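Local structure of core protein VP7 (African horsesickness virus, 1AHS) at residues E9-S13 with R24-N29; I59-P65 with A94-W100; G82-D88 with A104-G109. The protein forms, as a homotrimer whose top domain is this chain, the surface of the orbivirus core and binds the structural protein VP3. All blocks are in the same frame, centred on the assembly; numbering follows the deposited sequence.

How the contacts relate
The three contacts belong to one beta sandwich, the top domain of VP7. Contact 1 and contact 2 both reach the five-stranded sheet, at its two outermost strands, 23-27 and 98-100. Their centres lie about 18 Å apart, on opposite sides of the chain's centre. Contact 3 sits in the four-stranded sheet, its centre about 11 Å from that of contact 2. Those two touch: Trp63 CD2 packs 3.4 Å from Val85 CG2, and Trp100 CD1 lies 3.8 Å from Val87 CG1. Contact 1 stays about 8 Å from contact 3 at the nearest atoms. Contacts 1 and 2 also meet neighbouring subunits of the trimer, whereas contact 3 touches none.

Contact 1 (E9-S13 with R24-N29); sequences EVQQS and RGGYIN
Gln11 N donates to Tyr27 O across 3.1 Å, the one hydrogen bond found directly between the 9-13 loop and the 24-29 segment. The N-H...O angle is bent, 141°, although the donor stands nearly in line with the carbonyl. Val10 CA reaches the same oxygen at 3.2 Å through a CA-H...O contact. Tyr27 O is therefore approached by two consecutive residues.

The tight part lies around this oxygen and Ile28. The CB of Ile28 points away from the loop, but its side chain turns back. With CG1 beside the backbone N (chi1 -63°) and a second bend at chi2, CD1 comes against the loop backbone. It rests 3.5 Å from Gln11 O and also touches Ser13 CA. CG2 of Ile28 meets Ser13 CB at 4.1 Å. A water lies between Gln11 O and Ile28 O, 2.8 Å from each. Val10 CG1 packs more loosely, 4.4 Å from Tyr27 CB.

Toward Glu9 and Arg24 the contact opens out. Another water bridges Glu9 O and Tyr27 N, filling in where no direct backbone bond is made. The extended Arg24 chain brings its guanidinium beside the Gln11 amide, and the two planes are nearly coplanar, 19° apart. Glu9 OE2 stays 4.1 Å from Arg24 NH2, so these opposite charges are near but not in contact. Glu9 also has a long, weak ion pair with Arg67 of the second subunit.

The loop faces that subunit too: Val10 packs on its Leu66, and Gln12 NE2 bonds its Ser13 O. Ser13 OG is held by Glu34 of its own chain. Between these two segments the grip is one bent backbone bond, water and apolar contact; the neighbouring subunit supplies further backbone bonds. The nearby opposite charges probably add a diffuse attraction.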
loop_
_atom_site.group_PDB
_atom_site.type_symbol
_atom_site.label_atom_id
_atom_site.label_comp_id
_atom_site.label_asym_id
_atom_site.label_seq_id
_atom_site.Cartn_x
_atom_site.Cartn_y
_atom_site.Cartn_z
ATOM N N GLU B 9 -1.948 14.578 -2.950
ATOM C CA GLU B 9 -2.672 13.846 -1.950
ATOM C C GLU B 9 -2.803 12.434 -2.449
ATOM O O GLU B 9 -2.717 12.179 -3.641
ATOM C CB GLU B 9 -4.043 14.448 -1.710
ATOM C CG GLU B 9 -4.964 14.360 -2.883
ATOM C CD GLU B 9 -6.292 15.078 -2.632
ATOM O OE1 GLU B 9 -6.301 16.003 -1.780
ATOM O OE2 GLU B 9 -7.323 14.705 -3.273
ATOM N N VAL B 10 -2.882 11.512 -1.504
ATOM C CA VAL B 10 -3.031 10.098 -1.784
ATOM C C VAL B 10 -4.177 9.608 -0.880
ATOM O O VAL B 10 -4.784 10.389 -0.134
ATOM C CB VAL B 10 -1.698 9.335 -1.525
ATOM C CG1 VAL B 10 -0.659 9.767 -2.510
ATOM C CG2 VAL B 10 -1.187 9.583 -0.135
ATOM N N GLN B 11 -4.570 8.359 -1.006
ATOM C CA GLN B 11 -5.618 7.878 -0.157
ATOM C C GLN B 11 -5.311 6.468 0.255
ATOM O O GLN B 11 -4.378 5.835 -0.249
ATOM C CB GLN B 11 -6.958 8.007 -0.845
ATOM C CG GLN B 11 -6.994 7.627 -2.284
ATOM C CD GLN B 11 -8.271 8.093 -2.923
ATOM O OE1 GLN B 11 -9.239 7.342 -3.019
ATOM N NE2 GLN B 11 -8.300 9.356 -3.338
ATOM N N GLN B 12 -6.023 5.985 1.258
ATOM C CA GLN B 12 -5.750 4.646 1.720
ATOM C C GLN B 12 -6.180 3.730 0.653
ATOM O O GLN B 12 -7.264 3.853 0.120
ATOM C CB GLN B 12 -6.525 4.323 2.993
ATOM C CG GLN B 12 -6.339 2.892 3.464
ATOM C CD GLN B 12 -7.240 2.503 4.608
ATOM O OE1 GLN B 12 -8.411 2.860 4.656
ATOM N NE2 GLN B 12 -6.710 1.704 5.507
ATOM N N SER B 13 -5.351 2.748 0.416
ATOM C CA SER B 13 -5.629 1.732 -0.568
ATOM C C SER B 13 -6.765 0.808 -0.183
ATOM O O SER B 13 -6.767 0.248 0.903
ATOM C CB SER B 13 -4.397 0.863 -0.752
ATOM O OG SER B 13 -4.752 -0.369 -1.354
ATOM N N ARG B 24 -14.396 7.111 -9.489
ATOM C CA ARG B 24 -13.450 8.046 -8.894
ATOM C C ARG B 24 -12.134 7.355 -8.777
ATOM O O ARG B 24 -12.062 6.161 -8.523
ATOM C CB ARG B 24 -13.856 8.623 -7.537
ATOM C CG ARG B 24 -12.878 9.771 -7.148
ATOM C CD ARG B 24 -13.361 10.692 -6.020
ATOM N NE ARG B 24 -12.342 11.670 -5.598
ATOM C CZ ARG B 24 -11.134 11.364 -5.114
ATOM N NH1 ARG B 24 -10.757 10.096 -4.983
ATOM N NH2 ARG B 24 -10.306 12.332 -4.731
ATOM N N GLY B 25 -11.099 8.092 -9.133
ATOM C CA GLY B 25 -9.745 7.579 -9.075
ATOM C C GLY B 25 -8.929 8.475 -8.165
ATOM O O GLY B 25 -9.307 9.626 -7.858
ATOM N N GLY B 26 -7.811 7.926 -7.713
ATOM C CA GLY B 26 -6.918 8.643 -6.821
ATOM C C GLY B 26 -5.609 7.909 -6.771
ATOM O O GLY B 26 -5.521 6.774 -7.236
ATOM N N TYR B 27 -4.596 8.515 -6.186
ATOM C CA TYR B 27 -3.315 7.856 -6.156
ATOM C C TYR B 27 -3.064 7.228 -4.839
ATOM O O TYR B 27 -3.560 7.706 -3.827
ATOM C CB TYR B 27 -2.250 8.874 -6.465
ATOM C CG TYR B 27 -2.505 9.510 -7.804
ATOM C CD1 TYR B 27 -2.200 8.830 -8.981
ATOM C CD2 TYR B 27 -3.053 10.787 -7.902
ATOM C CE1 TYR B 27 -2.424 9.400 -10.215
ATOM C CE2 TYR B 27 -3.285 11.378 -9.150
ATOM C CZ TYR B 27 -2.961 10.675 -10.295
ATOM O OH TYR B 27 -3.133 11.256 -11.521
ATOM N N ILE B 28 -2.321 6.136 -4.866
ATOM C CA ILE B 28 -1.948 5.414 -3.659
ATOM C C ILE B 28 -0.490 5.767 -3.305
ATOM O O ILE B 28 -0.131 5.929 -2.135
ATOM C CB ILE B 28 -2.076 3.908 -3.882
ATOM C CG1 ILE B 28 -3.532 3.550 -4.164
ATOM C CG2 ILE B 28 -1.630 3.156 -2.690
ATOM C CD1 ILE B 28 -4.549 4.295 -3.345
ATOM N N ASN B 29 0.340 5.913 -4.333
ATOM C CA ASN B 29 1.743 6.242 -4.165
ATOM C C ASN B 29 2.306 6.571 -5.549
ATOM O O ASN B 29 1.545 6.717 -6.479
ATOM C CB ASN B 29 2.494 5.090 -3.467
ATOM C CG ASN B 29 2.728 3.864 -4.359
ATOM O OD1 ASN B 29 2.845 3.970 -5.570
ATOM N ND2 ASN B 29 2.882 2.704 -3.734
HETATM O O HOH W 1 -5.509 11.249 -4.801
HETATM O O HOH W 2 -1.580 5.585 0.202
#

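Contact 2 (I59-P65 with A94-W100); sequences IYFVWRP and AGDVVAW
Trp100 CB fits against the rim of the Phe61 ring, 3.8 Å from CE2 and near the ring plane. The ring turns to meet it because Phe61 CG lies between the backbone N and the carbonyl carbon (chi1 76°), which swings the ring over the neighbouring strand. Val98 CG1 is modelled over one face of the same ring, but its place is less sure. Phe61 thus fills the hollow between two residues that alternate along strand 98-100. Ile59 CB then packs against Trp100 CE3.

The other face of the pairing carries Tyr60. Its ring meets Val97 CG1 with its edge and reaches Ala99 CB with CE1, at 3.8 Å.

Backbone bonds set the register. Ile59 and Trp100 form a hydrogen-bonded pair with bonds both ways. Phe61 N donates to Val98 O at 3.0 Å; the return bond, from Val98 N to Phe61 O, is less certain. Beyond Val98 the regular pairing stops, though the chains stay close. Water bridges Trp63 N and Asp96 O, while Val62 CG1 packs 3.5 Å from Asp96 O. A direct bond returns where Gly95 N donates to Trp63 O at 3.3 Å. There Ala94 fits a hollow. Its CA stands over the five-membered ring of Trp63, and its CB meets Trp63 CZ2 and Pro65 CD.

The indoles continue into the core. Trp63 touches Val85, Leu118 and Phe120, and its NE1 bonds Val92 O; Trp100 NE1 bonds Ala104 O. The guanidinium of Arg64 turns to other partners: a salt bridge with Glu121 and, through NE, a hydrogen bond to Ala7 O of the third subunit. The pairing is that of an antiparallel edge strand in a beta sandwich: Phe61, Val98 and Trp100 face the opposing sheet, and Tyr60 and Ala99 lie on the other face.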
loop_
_atom_site.group_PDB
_atom_site.type_symbol
_atom_site.label_atom_id
_atom_site.label_comp_id
_atom_site.label_asym_id
_atom_site.label_seq_id
_atom_site.Cartn_x
_atom_site.Cartn_y
_atom_site.Cartn_z
ATOM N N ILE B 59 4.307 4.483 -21.064
ATOM C CA ILE B 59 4.156 3.979 -19.692
ATOM C C ILE B 59 3.843 2.497 -19.765
ATOM O O ILE B 59 3.052 2.111 -20.593
ATOM C CB ILE B 59 2.955 4.657 -19.048
ATOM C CG1 ILE B 59 3.388 5.941 -18.413
ATOM C CG2 ILE B 59 2.248 3.795 -18.041
ATOM C CD1 ILE B 59 2.269 6.506 -17.625
ATOM N N TYR B 60 4.464 1.663 -18.943
ATOM C CA TYR B 60 4.159 0.235 -18.943
ATOM C C TYR B 60 3.302 -0.031 -17.702
ATOM O O TYR B 60 3.674 0.407 -16.628
ATOM C CB TYR B 60 5.450 -0.566 -18.821
ATOM C CG TYR B 60 6.164 -0.851 -20.129
ATOM C CD1 TYR B 60 5.825 -1.962 -20.889
ATOM C CD2 TYR B 60 7.128 0.018 -20.643
ATOM C CE1 TYR B 60 6.419 -2.217 -22.142
ATOM C CE2 TYR B 60 7.734 -0.223 -21.909
ATOM C CZ TYR B 60 7.363 -1.345 -22.656
ATOM O OH TYR B 60 7.898 -1.607 -23.919
ATOM N N PHE B 61 2.165 -0.712 -17.812
ATOM C CA PHE B 61 1.348 -0.975 -16.623
ATOM C C PHE B 61 0.566 -2.283 -16.614
ATOM O O PHE B 61 0.447 -2.912 -17.646
ATOM C CB PHE B 61 0.375 0.158 -16.418
ATOM C CG PHE B 61 -0.794 0.153 -17.361
ATOM C CD1 PHE B 61 -1.889 -0.665 -17.131
ATOM C CD2 PHE B 61 -0.858 1.076 -18.405
ATOM C CE1 PHE B 61 -3.023 -0.556 -17.913
ATOM C CE2 PHE B 61 -1.981 1.190 -19.189
ATOM C CZ PHE B 61 -3.064 0.376 -18.941
ATOM N N VAL B 62 0.114 -2.722 -15.437
ATOM C CA VAL B 62 -0.736 -3.910 -15.311
ATOM C C VAL B 62 -1.900 -3.472 -14.485
ATOM O O VAL B 62 -1.771 -2.543 -13.720
ATOM C CB VAL B 62 -0.147 -5.074 -14.512
ATOM C CG1 VAL B 62 0.794 -5.776 -15.305
ATOM C CG2 VAL B 62 0.550 -4.622 -13.300
ATOM N N TRP B 63 -3.057 -4.094 -14.667
ATOM C CA TRP B 63 -4.198 -3.765 -13.828
ATOM C C TRP B 63 -4.750 -5.060 -13.225
ATOM O O TRP B 63 -4.405 -6.163 -13.651
ATOM C CB TRP B 63 -5.277 -3.055 -14.626
ATOM C CG TRP B 63 -5.982 -3.929 -15.568
ATOM C CD1 TRP B 63 -5.586 -4.282 -16.823
ATOM C CD2 TRP B 63 -7.223 -4.594 -15.332
ATOM N NE1 TRP B 63 -6.505 -5.129 -17.380
ATOM C CE2 TRP B 63 -7.522 -5.337 -16.484
ATOM C CE3 TRP B 63 -8.117 -4.643 -14.242
ATOM C CZ2 TRP B 63 -8.677 -6.123 -16.584
ATOM C CZ3 TRP B 63 -9.277 -5.435 -14.346
ATOM C CH2 TRP B 63 -9.537 -6.155 -15.505
ATOM N N ARG B 64 -5.480 -4.929 -12.132
ATOM C CA ARG B 64 -6.133 -6.064 -11.519
ATOM C C ARG B 64 -7.158 -5.598 -10.525
ATOM O O ARG B 64 -7.106 -4.471 -10.054
ATOM C CB ARG B 64 -5.177 -7.130 -10.962
ATOM C CG ARG B 64 -4.105 -6.701 -10.076
ATOM C CD ARG B 64 -2.827 -6.479 -10.866
ATOM N NE ARG B 64 -1.705 -7.330 -10.464
ATOM C CZ ARG B 64 -0.644 -6.891 -9.799
ATOM N NH1 ARG B 64 -0.554 -5.607 -9.432
ATOM N NH2 ARG B 64 0.335 -7.730 -9.540
ATOM N N PRO B 65 -8.223 -6.366 -10.376
ATOM C CA PRO B 65 -9.301 -6.046 -9.452
ATOM C C PRO B 65 -8.867 -6.405 -8.050
ATOM O O PRO B 65 -7.901 -7.147 -7.889
ATOM C CB PRO B 65 -10.425 -6.955 -9.939
ATOM C CG PRO B 65 -9.701 -8.166 -10.405
ATOM C CD PRO B 65 -8.536 -7.576 -11.157
ATOM N N ALA B 94 -6.118 -8.799 -16.934
ATOM C CA ALA B 94 -5.503 -8.529 -15.632
ATOM C C ALA B 94 -4.249 -9.376 -15.575
ATOM O O ALA B 94 -4.268 -10.529 -16.014
ATOM C CB ALA B 94 -6.441 -8.925 -14.525
ATOM N N GLY B 95 -3.143 -8.819 -15.095
ATOM C CA GLY B 95 -1.922 -9.619 -15.037
ATOM C C GLY B 95 -0.958 -9.552 -16.214
ATOM O O GLY B 95 0.199 -9.991 -16.111
ATOM N N ASP B 96 -1.416 -9.007 -17.339
ATOM C CA ASP B 96 -0.574 -8.878 -18.529
ATOM C C ASP B 96 -0.038 -7.479 -18.550
ATOM O O ASP B 96 -0.800 -6.526 -18.361
ATOM C CB ASP B 96 -1.385 -9.024 -19.824
ATOM C CG ASP B 96 -1.759 -10.462 -20.162
ATOM O OD1 ASP B 96 -1.284 -11.428 -19.498
ATOM O OD2 ASP B 96 -2.553 -10.597 -21.129
ATOM N N VAL B 97 1.249 -7.361 -18.850
ATOM C CA VAL B 97 1.931 -6.066 -18.957
ATOM C C VAL B 97 1.507 -5.400 -20.272
ATOM O O VAL B 97 1.685 -5.990 -21.330
ATOM C CB VAL B 97 3.464 -6.245 -18.988
ATOM C CG1 VAL B 97 4.140 -4.916 -18.913
ATOM C CG2 VAL B 97 3.925 -7.095 -17.833
ATOM N N VAL B 98 0.980 -4.179 -20.209
ATOM C CA VAL B 98 0.525 -3.466 -21.391
ATOM C C VAL B 98 1.368 -2.207 -21.619
ATOM O O VAL B 98 1.669 -1.504 -20.659
ATOM C CB VAL B 98 -0.995 -3.122 -21.269
ATOM C CG1 VAL B 98 -1.399 -2.960 -19.851
ATOM C CG2 VAL B 98 -1.315 -1.852 -21.932
ATOM N N ALA B 99 1.796 -1.963 -22.874
ATOM C CA ALA B 99 2.596 -0.768 -23.276
ATOM C C ALA B 99 1.634 0.319 -23.727
ATOM O O ALA B 99 0.941 0.150 -24.720
ATOM C CB ALA B 99 3.546 -1.119 -24.424
ATOM N N TRP B 100 1.557 1.416 -22.996
ATOM C CA TRP B 100 0.620 2.479 -23.328
ATOM C C TRP B 100 1.341 3.694 -23.904
ATOM O O TRP B 100 2.315 4.179 -23.319
ATOM C CB TRP B 100 -0.132 2.902 -22.078
ATOM C CG TRP B 100 -1.141 3.939 -22.311
ATOM C CD1 TRP B 100 -1.998 4.014 -23.369
ATOM C CD2 TRP B 100 -1.485 5.026 -21.428
ATOM N NE1 TRP B 100 -2.862 5.086 -23.194
ATOM C CE2 TRP B 100 -2.561 5.719 -22.019
ATOM C CE3 TRP B 100 -0.996 5.460 -20.203
ATOM C CZ2 TRP B 100 -3.149 6.828 -21.427
ATOM C CZ3 TRP B 100 -1.581 6.556 -19.613
ATOM C CH2 TRP B 100 -2.644 7.230 -20.218
HETATM O O HOH W 3 -2.975 -5.815 -17.165
#

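Contact 3 (G82-D88 with A104-G109); sequences GTFVTVD and APVNVG
Gly109 and Phe84 pair at one end of an antiparallel ladder in the four-stranded sheet of the beta sandwich. Gly109 has the largest area buried here. Its CA lies over one face of the Phe84 ring, 4.0 Å from the centroid, in a CH-pi contact. A chi1 of 62° folds the Phe84 ring back over the partner strand, against the glycine backbone. The pair exchanges two backbone bonds: Phe84 N to Gly109 O at 3.0 Å and Gly109 N to Phe84 O at 2.9 Å.

Asn107 is the next most buried. It forms a hydrogen-bonded pair with Thr86, on the same face as Phe84. Thr86 OG1 rests 3.5 Å from Asn107 CB.

On the opposite face, Val85, Val87, Val106 and Val108 turn toward the other sheet. Val85 CG2 meets Val108 CG2 at 3.8 Å, and Val87 and Val106 lie side by side. Val87 goes on to touch Phe61 and Trp100 of the other sheet. Just past the ladder, Asp88 N donates to Pro105 O at 2.9 Å, while the carboxylate carbon CG of Asp88 lies 3.7 Å from Ala104 CB.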
loop_
_atom_site.group_PDB
_atom_site.type_symbol
_atom_site.label_atom_id
_atom_site.label_comp_id
_atom_site.label_asym_id
_atom_site.label_seq_id
_atom_site.Cartn_x
_atom_site.Cartn_y
_atom_site.Cartn_z
ATOM N N GLY B 82 -16.154 -9.934 -14.055
ATOM C CA GLY B 82 -16.365 -9.297 -15.345
ATOM C C GLY B 82 -15.859 -7.882 -15.553
ATOM O O GLY B 82 -16.294 -7.214 -16.491
ATOM N N THR B 83 -14.993 -7.405 -14.664
ATOM C CA THR B 83 -14.413 -6.084 -14.809
ATOM C C THR B 83 -13.467 -6.164 -16.021
ATOM O O THR B 83 -12.839 -7.214 -16.239
ATOM C CB THR B 83 -13.589 -5.724 -13.557
ATOM O OG1 THR B 83 -12.655 -6.768 -13.279
ATOM C CG2 THR B 83 -14.475 -5.531 -12.372
ATOM N N PHE B 84 -13.400 -5.111 -16.844
ATOM C CA PHE B 84 -12.483 -5.123 -18.008
ATOM C C PHE B 84 -11.798 -3.774 -18.201
ATOM O O PHE B 84 -12.253 -2.752 -17.686
ATOM C CB PHE B 84 -13.173 -5.563 -19.330
ATOM C CG PHE B 84 -14.280 -4.654 -19.777
ATOM C CD1 PHE B 84 -13.997 -3.442 -20.387
ATOM C CD2 PHE B 84 -15.594 -4.967 -19.511
ATOM C CE1 PHE B 84 -15.004 -2.544 -20.720
ATOM C CE2 PHE B 84 -16.602 -4.087 -19.834
ATOM C CZ PHE B 84 -16.309 -2.867 -20.442
ATOM N N VAL B 85 -10.715 -3.782 -18.959
ATOM C CA VAL B 85 -9.963 -2.584 -19.258
ATOM C C VAL B 85 -9.624 -2.687 -20.762
ATOM O O VAL B 85 -9.218 -3.757 -21.230
ATOM C CB VAL B 85 -8.670 -2.545 -18.366
ATOM C CG1 VAL B 85 -7.681 -1.527 -18.883
ATOM C CG2 VAL B 85 -9.038 -2.207 -16.940
ATOM N N THR B 86 -9.965 -1.669 -21.550
ATOM C CA THR B 86 -9.579 -1.706 -22.956
ATOM C C THR B 86 -8.582 -0.575 -23.217
ATOM O O THR B 86 -8.693 0.504 -22.622
ATOM C CB THR B 86 -10.782 -1.593 -23.924
ATOM O OG1 THR B 86 -11.508 -0.381 -23.709
ATOM C CG2 THR B 86 -11.698 -2.733 -23.735
ATOM N N VAL B 87 -7.515 -0.871 -23.954
ATOM C CA VAL B 87 -6.553 0.164 -24.322
ATOM C C VAL B 87 -6.549 0.265 -25.862
ATOM O O VAL B 87 -6.133 -0.674 -26.566
ATOM C CB VAL B 87 -5.129 -0.123 -23.827
ATOM C CG1 VAL B 87 -4.220 1.015 -24.240
ATOM C CG2 VAL B 87 -5.092 -0.254 -22.316
ATOM N N ASP B 88 -7.043 1.393 -26.376
ATOM C CA ASP B 88 -7.132 1.652 -27.827
ATOM C C ASP B 88 -8.143 0.681 -28.395
ATOM O O ASP B 88 -7.946 0.131 -29.481
ATOM C CB ASP B 88 -5.777 1.423 -28.547
ATOM C CG ASP B 88 -5.518 2.425 -29.697
ATOM O OD1 ASP B 88 -6.401 3.244 -30.044
ATOM O OD2 ASP B 88 -4.383 2.419 -30.229
ATOM N N ALA B 104 -3.592 7.117 -26.461
ATOM C CA ALA B 104 -4.751 6.270 -26.701
ATOM C C ALA B 104 -5.704 6.166 -25.518
ATOM O O ALA B 104 -5.289 6.285 -24.337
ATOM C CB ALA B 104 -4.304 4.890 -27.163
ATOM N N PRO B 105 -7.008 5.960 -25.808
ATOM C CA PRO B 105 -8.048 5.838 -24.777
ATOM C C PRO B 105 -7.944 4.555 -23.931
ATOM O O PRO B 105 -7.719 3.461 -24.477
ATOM C CB PRO B 105 -9.336 5.878 -25.603
ATOM C CG PRO B 105 -8.939 5.189 -26.843
ATOM C CD PRO B 105 -7.592 5.804 -27.154
ATOM N N VAL B 106 -8.017 4.719 -22.606
ATOM C CA VAL B 106 -8.003 3.598 -21.667
ATOM C C VAL B 106 -9.384 3.616 -21.038
ATOM O O VAL B 106 -9.744 4.606 -20.414
ATOM C CB VAL B 106 -6.956 3.799 -20.594
ATOM C CG1 VAL B 106 -7.065 2.730 -19.550
ATOM C CG2 VAL B 106 -5.590 3.722 -21.220
ATOM N N ASN B 107 -10.218 2.617 -21.339
ATOM C CA ASN B 107 -11.583 2.560 -20.781
ATOM C C ASN B 107 -11.631 1.460 -19.761
ATOM O O ASN B 107 -11.010 0.394 -19.883
ATOM C CB ASN B 107 -12.662 2.351 -21.833
ATOM C CG ASN B 107 -12.709 3.473 -22.858
ATOM O OD1 ASN B 107 -13.129 4.581 -22.582
ATOM N ND2 ASN B 107 -12.269 3.173 -24.057
ATOM N N VAL B 108 -12.463 1.696 -18.785
ATOM C CA VAL B 108 -12.524 0.813 -17.664
ATOM C C VAL B 108 -14.007 0.472 -17.491
ATOM O O VAL B 108 -14.878 1.323 -17.719
ATOM C CB VAL B 108 -11.872 1.620 -16.505
ATOM C CG1 VAL B 108 -12.887 2.383 -15.696
ATOM C CG2 VAL B 108 -10.911 0.827 -15.771
ATOM N N GLY B 109 -14.311 -0.794 -17.233
ATOM C CA GLY B 109 -15.703 -1.138 -17.068
ATOM C C GLY B 109 -15.987 -2.104 -15.948
ATOM O O GLY B 109 -15.210 -3.017 -15.694
#